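Local coordinates for protein HTH-type transcriptional regulator AscG (Escherichia coli, PDB 3BRQ) that represses transcription of the cryptic asc operon as a sequence-specific DNA-binding regulator of the LacI family, at residues H32-S37 and I253-M258; T146-S151 and G180-A185; L176-K181 and E192-R197. All coordinates share one frame; numbering follows the deposited sequence.

Interaction 1 of 3, residues H32-S37 and I253-M258; sequences HGIYFS and IPVTEM. With SO4 (sulfate ion), chain F.
Gly33 turns its amide to the bound sulfate, Gly33 N donating to O4 at 2.9 Å with an N-H...O angle of 155°, while its carbonyl lies beside Ile253, Gly33 O being 4.4 Å from Ile253 CG1. A beta carbon at Gly33 would crowd sulfate O4, so the lack of a side chain leaves room for the anion. The anion, probably from the crystallisation liquor, is also held by Tyr84, Arg86, Ser151 and Thr153. Tyr84 OH is hydrogen-bonded to Ile34 N as well, tying the sulfate to the next residue of the loop.

Ile34 carries most of the packing, and its two branches find different partners. With CG2 anti to the backbone N and CG1 beside it (chi1 -49°), the CG2 methyl enters the fork of Val255, 3.6 Å from Val255 CG1 and 3.7 Å from Val255 CG2, and the two side chains run past each other in opposite directions. On the longer branch, Ile34 CD1 lies 3.8 Å from Met258 CE, the selenomethionine methyl, and 4.1 Å from Ile253 CG2; both of these side chains cross Ile34 at about a right angle. Branched aliphatics suit a site where one residue must meet neighbours on two sides, and the flexible Met258, bent at chi3, can fold its methyl onto Ile34.

Pro254 centres an inverse gamma turn and stands at the N-cap of helix 255-270, accepting Met258 N at Pro254 O (2.8 Å). This turn swings the chain from strand 249-252 into a helix beside helix 36-49. Such a return across the hinge is characteristic of the two-lobed periplasmic-binding-protein fold of LacI-family repressors, whose effectors bind in the cleft between the lobes, and the sulfate site is consistent with part of that pocket.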
ATOM      1  N   HIS B  32      -6.699   5.201  -0.569  1.00 23.82           N
ATOM      2  CA  HIS B  32      -7.516   5.489   0.592  1.00 23.87           C
ATOM      3  C   HIS B  32      -6.881   6.629   1.372  1.00 23.19           C
ATOM      4  O   HIS B  32      -5.690   6.577   1.685  1.00 22.65           O
ATOM      5  CB  HIS B  32      -7.553   4.251   1.498  1.00 21.71           C
ATOM      6  CG  HIS B  32      -8.446   3.176   0.997  1.00 21.70           C
ATOM      7  ND1 HIS B  32      -7.992   2.126   0.217  1.00 20.19           N
ATOM      8  CD2 HIS B  32      -9.787   2.997   1.136  1.00 20.43           C
ATOM      9  CE1 HIS B  32      -9.011   1.331  -0.071  1.00 19.47           C
ATOM     10  NE2 HIS B  32     -10.109   1.845   0.467  1.00 25.07           N
ATOM     11  N   GLY B  33      -7.695   7.621   1.723  1.00 23.12           N
ATOM     12  CA  GLY B  33      -7.309   8.708   2.608  1.00 22.24           C
ATOM     13  C   GLY B  33      -6.747   8.261   3.946  1.00 24.32           C
ATOM     14  O   GLY B  33      -5.841   8.918   4.473  1.00 24.69           O
ATOM     15  N   ILE B  34      -7.213   7.113   4.476  1.00 24.75           N
ATOM     16  CA  ILE B  34      -6.600   6.516   5.652  1.00 24.76           C
ATOM     17  C   ILE B  34      -5.845   5.277   5.120  1.00 25.90           C
ATOM     18  O   ILE B  34      -6.464   4.309   4.661  1.00 24.82           O
ATOM     19  CB  ILE B  34      -7.664   6.070   6.728  1.00 24.95           C
ATOM     20  CG1 ILE B  34      -8.706   7.172   7.041  1.00 25.28           C
ATOM     21  CG2 ILE B  34      -6.966   5.458   7.987  1.00 23.74           C
ATOM     22  CD1 ILE B  34      -8.143   8.526   7.439  1.00 27.02           C
ATOM     23  N   TYR B  35      -4.522   5.298   5.146  1.00 26.99           N
ATOM     24  CA  TYR B  35      -3.762   4.184   4.509  1.00 29.18           C
ATOM     25  C   TYR B  35      -4.352   2.821   4.898  1.00 29.00           C
ATOM     26  O   TYR B  35      -4.536   2.516   6.070  1.00 28.82           O
ATOM     27  CB  TYR B  35      -2.266   4.277   4.838  1.00 31.18           C
ATOM     28  CG  TYR B  35      -1.371   3.202   4.203  1.00 34.20           C
ATOM     29  CD1 TYR B  35      -1.713   2.565   3.014  1.00 37.88           C
ATOM     30  CD2 TYR B  35      -0.146   2.872   4.785  1.00 37.92           C
ATOM     31  CE1 TYR B  35      -0.866   1.585   2.426  1.00 40.42           C
ATOM     32  CE2 TYR B  35       0.698   1.914   4.218  1.00 42.64           C
ATOM     33  CZ  TYR B  35       0.339   1.279   3.044  1.00 42.17           C
ATOM     34  OH  TYR B  35       1.198   0.335   2.510  1.00 43.21           O
ATOM     35  N   PHE B  36      -4.714   2.025   3.902  1.00 29.03           N
ATOM     36  CA  PHE B  36      -5.514   0.835   4.156  1.00 29.75           C
ATOM     37  C   PHE B  36      -4.682  -0.306   4.810  1.00 30.63           C
ATOM     38  O   PHE B  36      -5.133  -0.954   5.755  1.00 30.62           O
ATOM     39  CB  PHE B  36      -6.233   0.486   2.843  1.00 30.07           C
ATOM     40  CG  PHE B  36      -7.127  -0.732   2.875  1.00 30.01           C
ATOM     41  CD1 PHE B  36      -7.475  -1.383   4.059  1.00 31.70           C
ATOM     42  CD2 PHE B  36      -7.681  -1.190   1.678  1.00 32.53           C
ATOM     43  CE1 PHE B  36      -8.280  -2.512   4.042  1.00 31.87           C
ATOM     44  CE2 PHE B  36      -8.521  -2.325   1.647  1.00 34.78           C
ATOM     45  CZ  PHE B  36      -8.817  -2.981   2.839  1.00 35.96           C
ATOM     46  N   SER B  37      -3.469  -0.554   4.365  1.00 31.04           N
ATOM     47  CA  SER B  37      -2.779  -1.694   4.983  1.00 32.91           C
ATOM     48  C   SER B  37      -2.393  -1.324   6.431  1.00 31.98           C
ATOM     49  O   SER B  37      -2.482  -2.174   7.328  1.00 31.71           O
ATOM     50  CB  SER B  37      -1.583  -2.122   4.166  1.00 33.49           C
ATOM     51  OG  SER B  37      -0.631  -1.110   4.251  1.00 37.96           O
ATOM     52  N   ILE B 253      -1.257  11.911   8.688  1.00 26.21           N
ATOM     53  CA  ILE B 253      -2.560  11.602   9.290  1.00 26.48           C
ATOM     54  C   ILE B 253      -2.274  10.627  10.428  1.00 26.29           C
ATOM     55  O   ILE B 253      -1.516   9.671  10.242  1.00 26.25           O
ATOM     56  CB  ILE B 253      -3.568  10.986   8.218  1.00 26.94           C
ATOM     57  CG1 ILE B 253      -3.619  11.855   6.935  1.00 28.33           C
ATOM     58  CG2 ILE B 253      -5.005  10.742   8.779  1.00 26.26           C
ATOM     59  CD1 ILE B 253      -4.092  13.337   7.104  1.00 26.81           C
ATOM     60  N   PRO B 254      -2.886  10.866  11.613  1.00 26.92           N
ATOM     61  CA  PRO B 254      -2.749   9.979  12.755  1.00 25.85           C
ATOM     62  C   PRO B 254      -3.570   8.683  12.565  1.00 26.41           C
ATOM     63  O   PRO B 254      -4.437   8.347  13.380  1.00 25.87           O
ATOM     64  CB  PRO B 254      -3.281  10.813  13.910  1.00 26.91           C
ATOM     65  CG  PRO B 254      -4.291  11.749  13.274  1.00 24.77           C
ATOM     66  CD  PRO B 254      -3.787  12.018  11.891  1.00 25.38           C
ATOM     67  N   VAL B 255      -3.280   7.960  11.494  1.00 25.09           N
ATOM     68  CA  VAL B 255      -3.989   6.711  11.195  1.00 25.22           C
ATOM     69  C   VAL B 255      -4.032   5.769  12.399  1.00 25.98           C
ATOM     70  O   VAL B 255      -5.103   5.340  12.817  1.00 27.02           O
ATOM     71  CB  VAL B 255      -3.352   5.973   9.949  1.00 25.27           C
ATOM     72  CG1 VAL B 255      -3.942   4.565   9.760  1.00 22.95           C
ATOM     73  CG2 VAL B 255      -3.568   6.772   8.723  1.00 21.94           C
ATOM     74  N   THR B 256      -2.863   5.456  12.948  1.00 26.37           N
ATOM     75  CA  THR B 256      -2.735   4.543  14.089  1.00 27.93           C
ATOM     76  C   THR B 256      -3.627   4.897  15.284  1.00 26.75           C
ATOM     77  O   THR B 256      -4.400   4.064  15.821  1.00 24.97           O
ATOM     78  CB  THR B 256      -1.268   4.537  14.577  1.00 27.90           C
ATOM     79  OG1 THR B 256      -0.475   3.868  13.607  1.00 32.68           O
ATOM     80  CG2 THR B 256      -1.143   3.843  15.908  1.00 29.59           C
ATOM     81  N   GLU B 257      -3.511   6.143  15.692  1.00 27.67           N
ATOM     82  CA  GLU B 257      -4.396   6.699  16.706  1.00 28.88           C
ATOM     83  C   GLU B 257      -5.831   6.557  16.316  1.00 28.07           C
ATOM     84  O   GLU B 257      -6.678   6.212  17.152  1.00 27.81           O
ATOM     85  CB  GLU B 257      -4.094   8.180  16.946  1.00 30.24           C
ATOM     86  CG  GLU B 257      -2.750   8.459  17.628  1.00 34.07           C
ATOM     87  CD  GLU B 257      -1.521   8.446  16.686  1.00 39.94           C
ATOM     88  OE1 GLU B 257      -1.637   8.297  15.433  1.00 36.60           O
ATOM     89  OE2 GLU B 257      -0.402   8.597  17.239  1.00 43.57           O
HETATM   90  N   MSE B 258      -6.136   6.865  15.056  1.00 27.33           N
HETATM   91  CA  MSE B 258      -7.527   6.868  14.627  1.00 26.49           C
HETATM   92  C   MSE B 258      -8.135   5.464  14.694  1.00 27.17           C
HETATM   93  O   MSE B 258      -9.305   5.320  15.045  1.00 27.09           O
HETATM   94  CB  MSE B 258      -7.647   7.411  13.199  1.00 25.55           C
HETATM   95  CG  MSE B 258      -7.785   8.948  13.169  1.00 24.48           C
HETATM   96 SE   MSE B 258      -7.605   9.579  11.367  0.50 23.12          SE
HETATM   97  CE  MSE B 258      -9.421   9.354  10.920  1.00 20.59           C
TER
HETATM   98  S   SO4 F 801     -11.497   8.241   0.528  1.00 24.87           S
HETATM   99  O1  SO4 F 801     -11.883   9.484   1.111  1.00 27.17           O
HETATM  100  O2  SO4 F 801     -12.711   7.408   0.318  1.00 25.26           O
HETATM  101  O3  SO4 F 801     -10.662   8.446  -0.627  1.00 29.43           O
HETATM  102  O4  SO4 F 801     -10.559   7.629   1.463  1.00 27.02           O

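Interaction 2 of 3, residues T146-S151 and G180-A185; sequences TGSMDS and GKWTPA. With SO4 (sulfate ion), chain F.
Gly147-Ser148 and Gly180-Lys181 bring their backbones close together, the Ser148 and Lys181 alpha carbons lying only 4.8 Å apart. The segments follow neighbouring parallel strands, 142-145 and 177-178, and lead into helices 152-167 and 184-197, so they are adjoining beta-alpha loops of the C-terminal lobe of the periplasmic-binding-protein fold. Glycine is needed on both: a beta carbon on Gly180 would run into Thr146 O, and one on Gly147 into the Trp182 ring. Ser148 to Ser151 form a type I turn, after which Ser151 caps helix 152-167.

Thr146 OG1 donates to Gly147 O at 2.9 Å and accepts a weak bond from Gly180 N. Trp182 lies over the loop. Its six-membered ring receives Gly147 CA 3.5 Å from the centroid, over the face, in a CH-pi contact, and on the same face Ser148 N sits nearer the rim. The indole N-H is used too: NE1 donates to Ser148 OG at 2.9 Å, although the oxygen is tilted 25° from the ring plane and the N-H...O angle is 141°. Ser148 OG in turn donates a hydrogen bond to Asp150 OD1 at 2.7 Å, meeting that oxygen nearly along its C-O bond, so one small hydroxyl serves as acceptor and donor. Tyr31, from the other lobe, also stacks on the indole. A leucine in place of Trp182 would probably leave Ser148 OG without its indole donor and Gly147 CA without the flat surface it rests on.

At the ring's edge, in plane, comes Ser151 CB, and its hydroxyl has two roles: lying anti to the backbone N (chi1 154°), Ser151 OG accepts from Ser154 N at the helix start and donates to the sulfate oxygen O3, 2.7 Å away.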
ATOM      1  N   THR B 146      -5.527  17.690  -7.493  1.00 17.20           N
ATOM      2  CA  THR B 146      -6.592  16.948  -6.818  1.00 17.64           C
ATOM      3  C   THR B 146      -6.479  15.455  -6.938  1.00 17.36           C
ATOM      4  O   THR B 146      -5.746  14.920  -7.783  1.00 20.39           O
ATOM      5  CB  THR B 146      -8.028  17.397  -7.317  1.00 16.62           C
ATOM      6  OG1 THR B 146      -8.375  16.678  -8.514  1.00 17.99           O
ATOM      7  CG2 THR B 146      -7.984  18.853  -7.682  1.00 15.42           C
ATOM      8  N   GLY B 147      -7.155  14.763  -6.039  1.00 18.79           N
ATOM      9  CA  GLY B 147      -7.362  13.319  -6.206  1.00 19.40           C
ATOM     10  C   GLY B 147      -8.620  13.083  -6.997  1.00 19.82           C
ATOM     11  O   GLY B 147      -9.215  14.062  -7.535  1.00 19.95           O
ATOM     12  N   SER B 148      -9.110  11.827  -6.996  1.00 20.06           N
ATOM     13  CA  SER B 148     -10.313  11.516  -7.750  1.00 21.87           C
ATOM     14  C   SER B 148     -11.559  12.312  -7.272  1.00 23.24           C
ATOM     15  O   SER B 148     -11.705  12.637  -6.088  1.00 22.93           O
ATOM     16  CB  SER B 148     -10.612  10.035  -7.711  1.00 21.04           C
ATOM     17  OG  SER B 148     -10.808   9.613  -6.383  1.00 21.12           O
HETATM   18  N   MSE B 149     -12.482  12.632  -8.160  1.00 25.03           N
HETATM   19  CA  MSE B 149     -13.528  13.557  -7.659  1.00 27.50           C
HETATM   20  C   MSE B 149     -14.695  12.868  -6.883  1.00 26.30           C
HETATM   21  O   MSE B 149     -15.613  13.538  -6.349  1.00 27.07           O
HETATM   22  CB  MSE B 149     -13.953  14.557  -8.716  1.00 30.02           C
HETATM   23  CG  MSE B 149     -12.830  15.674  -8.992  1.00 36.30           C
HETATM   24 SE   MSE B 149     -11.846  16.382  -7.387  0.50 47.00          SE
HETATM   25  CE  MSE B 149     -13.363  17.374  -6.671  1.00 44.21           C
ATOM     26  N   ASP B 150     -14.612  11.540  -6.803  1.00 24.58           N
ATOM     27  CA  ASP B 150     -15.574  10.715  -6.071  1.00 24.54           C
ATOM     28  C   ASP B 150     -15.149  10.516  -4.616  1.00 22.82           C
ATOM     29  O   ASP B 150     -15.851   9.849  -3.843  1.00 22.83           O
ATOM     30  CB  ASP B 150     -15.834   9.347  -6.772  1.00 24.72           C
ATOM     31  CG  ASP B 150     -14.563   8.464  -6.921  1.00 28.00           C
ATOM     32  OD1 ASP B 150     -13.449   8.938  -6.663  1.00 27.93           O
ATOM     33  OD2 ASP B 150     -14.680   7.276  -7.351  1.00 29.19           O
ATOM     34  N   SER B 151     -14.000  11.085  -4.227  1.00 20.78           N
ATOM     35  CA  SER B 151     -13.415  10.761  -2.899  1.00 18.37           C
ATOM     36  C   SER B 151     -13.666  11.923  -1.957  1.00 16.93           C
ATOM     37  O   SER B 151     -13.214  12.995  -2.249  1.00 16.88           O
ATOM     38  CB  SER B 151     -11.899  10.580  -3.035  1.00 17.82           C
ATOM     39  OG  SER B 151     -11.194  10.860  -1.824  1.00 18.11           O
ATOM     40  N   GLY B 180      -6.381  15.135 -10.783  1.00 21.33           N
ATOM     41  CA  GLY B 180      -5.455  13.997 -10.778  1.00 20.58           C
ATOM     42  C   GLY B 180      -6.231  12.769 -10.318  1.00 20.32           C
ATOM     43  O   GLY B 180      -7.462  12.832 -10.089  1.00 19.56           O
ATOM     44  N   LYS B 181      -5.536  11.645 -10.188  1.00 21.22           N
ATOM     45  CA  LYS B 181      -6.209  10.351  -9.965  1.00 21.98           C
ATOM     46  C   LYS B 181      -5.475   9.535  -8.923  1.00 22.47           C
ATOM     47  O   LYS B 181      -5.737   8.342  -8.838  1.00 21.51           O
ATOM     48  CB  LYS B 181      -6.269   9.480 -11.224  1.00 23.47           C
ATOM     49  CG  LYS B 181      -6.352  10.173 -12.552  1.00 28.18           C
ATOM     50  CD  LYS B 181      -7.139   9.381 -13.593  1.00 34.44           C
ATOM     51  CE  LYS B 181      -8.555  10.029 -13.798  1.00 41.13           C
ATOM     52  NZ  LYS B 181      -9.194   9.596 -15.097  1.00 40.52           N
ATOM     53  N   TRP B 182      -4.598  10.192  -8.136  1.00 19.79           N
ATOM     54  CA  TRP B 182      -3.890   9.625  -6.998  1.00 20.47           C
ATOM     55  C   TRP B 182      -2.669   8.799  -7.443  1.00 20.00           C
ATOM     56  O   TRP B 182      -1.883   8.398  -6.605  1.00 20.97           O
ATOM     57  CB  TRP B 182      -4.758   8.712  -6.087  1.00 21.68           C
ATOM     58  CG  TRP B 182      -6.058   9.233  -5.507  1.00 19.83           C
ATOM     59  CD1 TRP B 182      -7.317   8.796  -5.826  1.00 22.86           C
ATOM     60  CD2 TRP B 182      -6.233  10.215  -4.483  1.00 25.30           C
ATOM     61  NE1 TRP B 182      -8.252   9.439  -5.071  1.00 21.22           N
ATOM     62  CE2 TRP B 182      -7.620  10.308  -4.223  1.00 22.90           C
ATOM     63  CE3 TRP B 182      -5.363  11.026  -3.765  1.00 24.61           C
ATOM     64  CZ2 TRP B 182      -8.152  11.181  -3.278  1.00 23.67           C
ATOM     65  CZ3 TRP B 182      -5.880  11.873  -2.818  1.00 21.74           C
ATOM     66  CH2 TRP B 182      -7.260  11.963  -2.582  1.00 26.64           C
ATOM     67  N   THR B 183      -2.513   8.560  -8.727  1.00 20.57           N
ATOM     68  CA  THR B 183      -1.350   7.800  -9.258  1.00 20.48           C
ATOM     69  C   THR B 183      -0.142   8.741  -9.514  1.00 20.65           C
ATOM     70  O   THR B 183      -0.349   9.940  -9.798  1.00 20.81           O
ATOM     71  CB  THR B 183      -1.714   7.158 -10.603  1.00 21.91           C
ATOM     72  OG1 THR B 183      -1.978   8.205 -11.551  1.00 20.23           O
ATOM     73  CG2 THR B 183      -2.985   6.219 -10.469  1.00 21.15           C
ATOM     74  N   PRO B 184       1.115   8.208  -9.444  1.00 20.10           N
ATOM     75  CA  PRO B 184       2.309   8.972  -9.820  1.00 20.39           C
ATOM     76  C   PRO B 184       2.202   9.538 -11.241  1.00 21.54           C
ATOM     77  O   PRO B 184       2.466  10.781 -11.428  1.00 20.85           O
ATOM     78  CB  PRO B 184       3.460   7.936  -9.736  1.00 21.00           C
ATOM     79  CG  PRO B 184       2.982   6.895  -8.748  1.00 21.08           C
ATOM     80  CD  PRO B 184       1.449   6.842  -8.977  1.00 20.02           C
ATOM     81  N   ALA B 185       1.732   8.703 -12.205  1.00 18.66           N
ATOM     82  CA  ALA B 185       1.554   9.198 -13.587  1.00 19.05           C
ATOM     83  C   ALA B 185       0.647  10.432 -13.645  1.00 18.14           C
ATOM     84  O   ALA B 185       0.878  11.349 -14.438  1.00 18.29           O
ATOM     85  CB  ALA B 185       0.943   8.161 -14.446  1.00 19.52           C
TER
HETATM   86  S   SO4 F 801     -11.497   8.241   0.528  1.00 24.87           S
HETATM   87  O1  SO4 F 801     -11.883   9.484   1.111  1.00 27.17           O
HETATM   88  O2  SO4 F 801     -12.711   7.408   0.318  1.00 25.26           O
HETATM   89  O3  SO4 F 801     -10.662   8.446  -0.627  1.00 29.43           O
HETATM   90  O4  SO4 F 801     -10.559   7.629   1.463  1.00 27.02           O

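Interaction 3 of 3, residues L176-K181 and E192-R197; sequences LIANGK and EMLLER
Met193, a selenomethionine, makes the first contact from helix 184-197. Its chain leaves with CG anti to the backbone N (chi1 178°) and bends at chi3, laying the methyl against Ala178: Met193 CE is 3.6 Å from Ala178 CB and 3.8 Å from Ala178 CA. A long, flexible side chain suits this partly exposed border, where it reaches from the helix to the strand.

Leu194 follows, buried and directed at the strand. Its CD2 branch comes 3.9 Å from Ala178 CB and equally near the carbonyl carbon of Leu176, 3.9 Å from CD2 to C, so one methyl bridges backbone and side chain. The small Ala178 lets the helix come close, since its single methyl is met by both Met193 and Leu194. Leu194 also packs on Ala143 and Leu145 of strand 142-145 and on Phe201.

Arg197 stands one helical turn beyond Met193, whose O accepts Arg197 N. The Arg197 chain runs extended from CG to NE and delivers the guanidinium edge-on to the strand. Arg197 NH1 donates to Ile177 O at 2.9 Å in a nearly straight bond of 167°, with the oxygen close to the guanidinium plane, yet the nitrogen approaches well above the carbonyl plane, 57° out of it. NH1 also binds Lys175 O, and NH2 reaches a water at 3.1 Å that accepts from Asn179 N at 3.1 Å as well. Arginine suits this task because several N-H groups in one plane can serve backbone groups of alternate residues, Lys175, Ile177 and, through water, Asn179. Leu176 and Ala178 pair with strand 142-145, whereas the Ile177 carbonyl is taken up by the helix.

Strand 177-178 lies at the sheet edge, and the helix packed on it belongs to the beta-alpha-beta crossover that continues to parallel strand 203-206, a building unit of the Rossmann-like C-terminal lobe.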
ATOM      1  N   LEU B 176      -4.669  26.998 -12.068  1.00 18.27           N
ATOM      2  CA  LEU B 176      -3.699  26.438 -11.141  1.00 19.98           C
ATOM      3  C   LEU B 176      -4.143  25.110 -10.514  1.00 19.42           C
ATOM      4  O   LEU B 176      -3.448  24.589  -9.700  1.00 17.99           O
ATOM      5  CB  LEU B 176      -3.320  27.435 -10.041  1.00 18.36           C
ATOM      6  CG  LEU B 176      -2.449  28.620 -10.535  1.00 22.68           C
ATOM      7  CD1 LEU B 176      -2.379  29.726  -9.469  1.00 23.89           C
ATOM      8  CD2 LEU B 176      -1.032  28.100 -10.904  1.00 21.29           C
ATOM      9  N   ILE B 177      -5.340  24.633 -10.825  1.00 19.82           N
ATOM     10  CA  ILE B 177      -5.821  23.357 -10.265  1.00 19.33           C
ATOM     11  C   ILE B 177      -5.810  22.326 -11.381  1.00 19.40           C
ATOM     12  O   ILE B 177      -6.413  22.539 -12.452  1.00 19.76           O
ATOM     13  CB  ILE B 177      -7.278  23.467  -9.704  1.00 19.36           C
ATOM     14  CG1 ILE B 177      -7.329  24.452  -8.494  1.00 18.66           C
ATOM     15  CG2 ILE B 177      -7.773  22.080  -9.280  1.00 16.12           C
ATOM     16  CD1 ILE B 177      -8.724  25.035  -8.212  1.00 21.65           C
ATOM     17  N   ALA B 178      -5.150  21.215 -11.135  1.00 19.95           N
ATOM     18  CA  ALA B 178      -5.052  20.135 -12.119  1.00 19.66           C
ATOM     19  C   ALA B 178      -5.747  18.921 -11.487  1.00 20.84           C
ATOM     20  O   ALA B 178      -5.420  18.542 -10.348  1.00 18.59           O
ATOM     21  CB  ALA B 178      -3.571  19.819 -12.375  1.00 21.57           C
ATOM     22  N   ASN B 179      -6.712  18.316 -12.186  1.00 21.40           N
ATOM     23  CA  ASN B 179      -7.434  17.158 -11.647  1.00 22.95           C
ATOM     24  C   ASN B 179      -6.569  15.900 -11.839  1.00 23.97           C
ATOM     25  O   ASN B 179      -6.022  15.682 -12.920  1.00 27.25           O
ATOM     26  CB  ASN B 179      -8.777  16.972 -12.334  1.00 23.61           C
ATOM     27  CG  ASN B 179      -9.729  18.154 -12.115  1.00 30.54           C
ATOM     28  OD1 ASN B 179     -10.476  18.510 -13.018  1.00 36.59           O
ATOM     29  ND2 ASN B 179      -9.718  18.746 -10.911  1.00 34.09           N
ATOM     30  N   GLY B 180      -6.381  15.135 -10.783  1.00 21.33           N
ATOM     31  CA  GLY B 180      -5.455  13.997 -10.778  1.00 20.58           C
ATOM     32  C   GLY B 180      -6.231  12.769 -10.318  1.00 20.32           C
ATOM     33  O   GLY B 180      -7.462  12.832 -10.089  1.00 19.56           O
ATOM     34  N   LYS B 181      -5.536  11.645 -10.188  1.00 21.22           N
ATOM     35  CA  LYS B 181      -6.209  10.351  -9.965  1.00 21.98           C
ATOM     36  C   LYS B 181      -5.475   9.535  -8.923  1.00 22.47           C
ATOM     37  O   LYS B 181      -5.737   8.342  -8.838  1.00 21.51           O
ATOM     38  CB  LYS B 181      -6.269   9.480 -11.224  1.00 23.47           C
ATOM     39  CG  LYS B 181      -6.352  10.173 -12.552  1.00 28.18           C
ATOM     40  CD  LYS B 181      -7.139   9.381 -13.593  1.00 34.44           C
ATOM     41  CE  LYS B 181      -8.555  10.029 -13.798  1.00 41.13           C
ATOM     42  NZ  LYS B 181      -9.194   9.596 -15.097  1.00 40.52           N
ATOM     43  N   GLU B 192       2.851  18.548 -16.052  1.00 21.28           N
ATOM     44  CA  GLU B 192       3.131  18.898 -17.449  1.00 22.43           C
ATOM     45  C   GLU B 192       1.964  19.786 -17.951  1.00 21.73           C
ATOM     46  O   GLU B 192       2.186  20.766 -18.652  1.00 21.83           O
ATOM     47  CB  GLU B 192       3.307  17.651 -18.303  1.00 23.71           C
ATOM     48  CG  GLU B 192       3.794  17.921 -19.744  1.00 30.66           C
ATOM     49  CD  GLU B 192       5.042  18.849 -19.784  1.00 38.57           C
ATOM     50  OE1 GLU B 192       6.038  18.579 -19.037  1.00 42.30           O
ATOM     51  OE2 GLU B 192       5.006  19.868 -20.526  1.00 40.64           O
HETATM   52  N   MSE B 193       0.750  19.458 -17.541  1.00 19.73           N
HETATM   53  CA  MSE B 193      -0.401  20.233 -17.987  1.00 19.63           C
HETATM   54  C   MSE B 193      -0.311  21.662 -17.434  1.00 18.56           C
HETATM   55  O   MSE B 193      -0.429  22.577 -18.192  1.00 23.90           O
HETATM   56  CB  MSE B 193      -1.727  19.546 -17.641  1.00 18.46           C
HETATM   57  CG  MSE B 193      -2.975  20.406 -18.091  1.00 16.12           C
HETATM   58 SE   MSE B 193      -4.600  19.464 -17.740  0.50 15.74          SE
HETATM   59  CE  MSE B 193      -4.483  19.359 -15.822  1.00 19.51           C
ATOM     60  N   LEU B 194      -0.055  21.849 -16.150  1.00 17.00           N
ATOM     61  CA  LEU B 194       0.134  23.172 -15.515  1.00 18.26           C
ATOM     62  C   LEU B 194       1.248  24.017 -16.138  1.00 18.58           C
ATOM     63  O   LEU B 194       1.081  25.210 -16.330  1.00 17.62           O
ATOM     64  CB  LEU B 194       0.426  22.981 -13.992  1.00 19.32           C
ATOM     65  CG  LEU B 194      -0.626  22.254 -13.136  1.00 20.35           C
ATOM     66  CD1 LEU B 194      -0.073  21.806 -11.761  1.00 17.87           C
ATOM     67  CD2 LEU B 194      -1.833  23.231 -12.968  1.00 14.83           C
ATOM     68  N   LEU B 195       2.390  23.400 -16.447  1.00 17.86           N
ATOM     69  CA  LEU B 195       3.485  24.089 -17.141  1.00 17.96           C
ATOM     70  C   LEU B 195       3.106  24.504 -18.524  1.00 18.96           C
ATOM     71  O   LEU B 195       3.517  25.582 -18.946  1.00 20.18           O
ATOM     72  CB  LEU B 195       4.752  23.167 -17.274  1.00 18.21           C
ATOM     73  CG  LEU B 195       5.292  22.657 -15.909  1.00 19.47           C
ATOM     74  CD1 LEU B 195       6.554  21.711 -16.096  1.00 23.72           C
ATOM     75  CD2 LEU B 195       5.718  23.857 -15.127  1.00 20.96           C
ATOM     76  N   GLU B 196       2.402  23.653 -19.288  1.00 18.98           N
ATOM     77  CA  GLU B 196       1.901  24.084 -20.613  1.00 20.13           C
ATOM     78  C   GLU B 196       0.854  25.231 -20.484  1.00 19.67           C
ATOM     79  O   GLU B 196       0.815  26.122 -21.339  1.00 19.65           O
ATOM     80  CB  GLU B 196       1.286  22.910 -21.399  1.00 20.48           C
ATOM     81  CG  GLU B 196       2.296  21.834 -21.772  1.00 22.75           C
ATOM     82  CD  GLU B 196       1.682  20.575 -22.325  1.00 27.51           C
ATOM     83  OE1 GLU B 196       0.441  20.457 -22.323  1.00 25.40           O
ATOM     84  OE2 GLU B 196       2.456  19.672 -22.731  1.00 28.29           O
ATOM     85  N   ARG B 197       0.019  25.205 -19.440  1.00 19.60           N
ATOM     86  CA  ARG B 197      -1.010  26.298 -19.210  1.00 19.47           C
ATOM     87  C   ARG B 197      -0.383  27.690 -19.060  1.00 21.01           C
ATOM     88  O   ARG B 197      -1.034  28.700 -19.353  1.00 22.37           O
ATOM     89  CB  ARG B 197      -1.932  26.014 -18.024  1.00 18.58           C
ATOM     90  CG  ARG B 197      -3.007  24.976 -18.275  1.00 13.76           C
ATOM     91  CD  ARG B 197      -3.800  24.812 -16.992  1.00 15.40           C
ATOM     92  NE  ARG B 197      -4.805  23.743 -17.112  1.00 15.41           N
ATOM     93  CZ  ARG B 197      -5.366  23.146 -16.065  1.00 14.29           C
ATOM     94  NH1 ARG B 197      -4.994  23.470 -14.851  1.00 20.26           N
ATOM     95  NH2 ARG B 197      -6.316  22.252 -16.241  1.00 19.69           N
TER
HETATM   96  O   HOH W   1      -7.689  19.919 -14.687  1.00 17.21           O

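From the N terminus, the chain sets down 32-37 at the start of helix 36-49 and meets 253-258 much later, so interaction 1 closes a loop of more than 200 residues and joins the N-terminal lobe to the chain coming back from the C-terminal sheet. Interactions 2 and 3 both fall within that loop. Interaction 2 links 146-151 to 180-185; interaction 3 starts on 176-181, sharing Gly180 and Lys181 with it, and closes on 192-197 after a short hop. They meet through Thr146, which packs on Ile177. Interactions 1 and 2 do not touch, yet the sulfate bridges them across the cleft between the lobes.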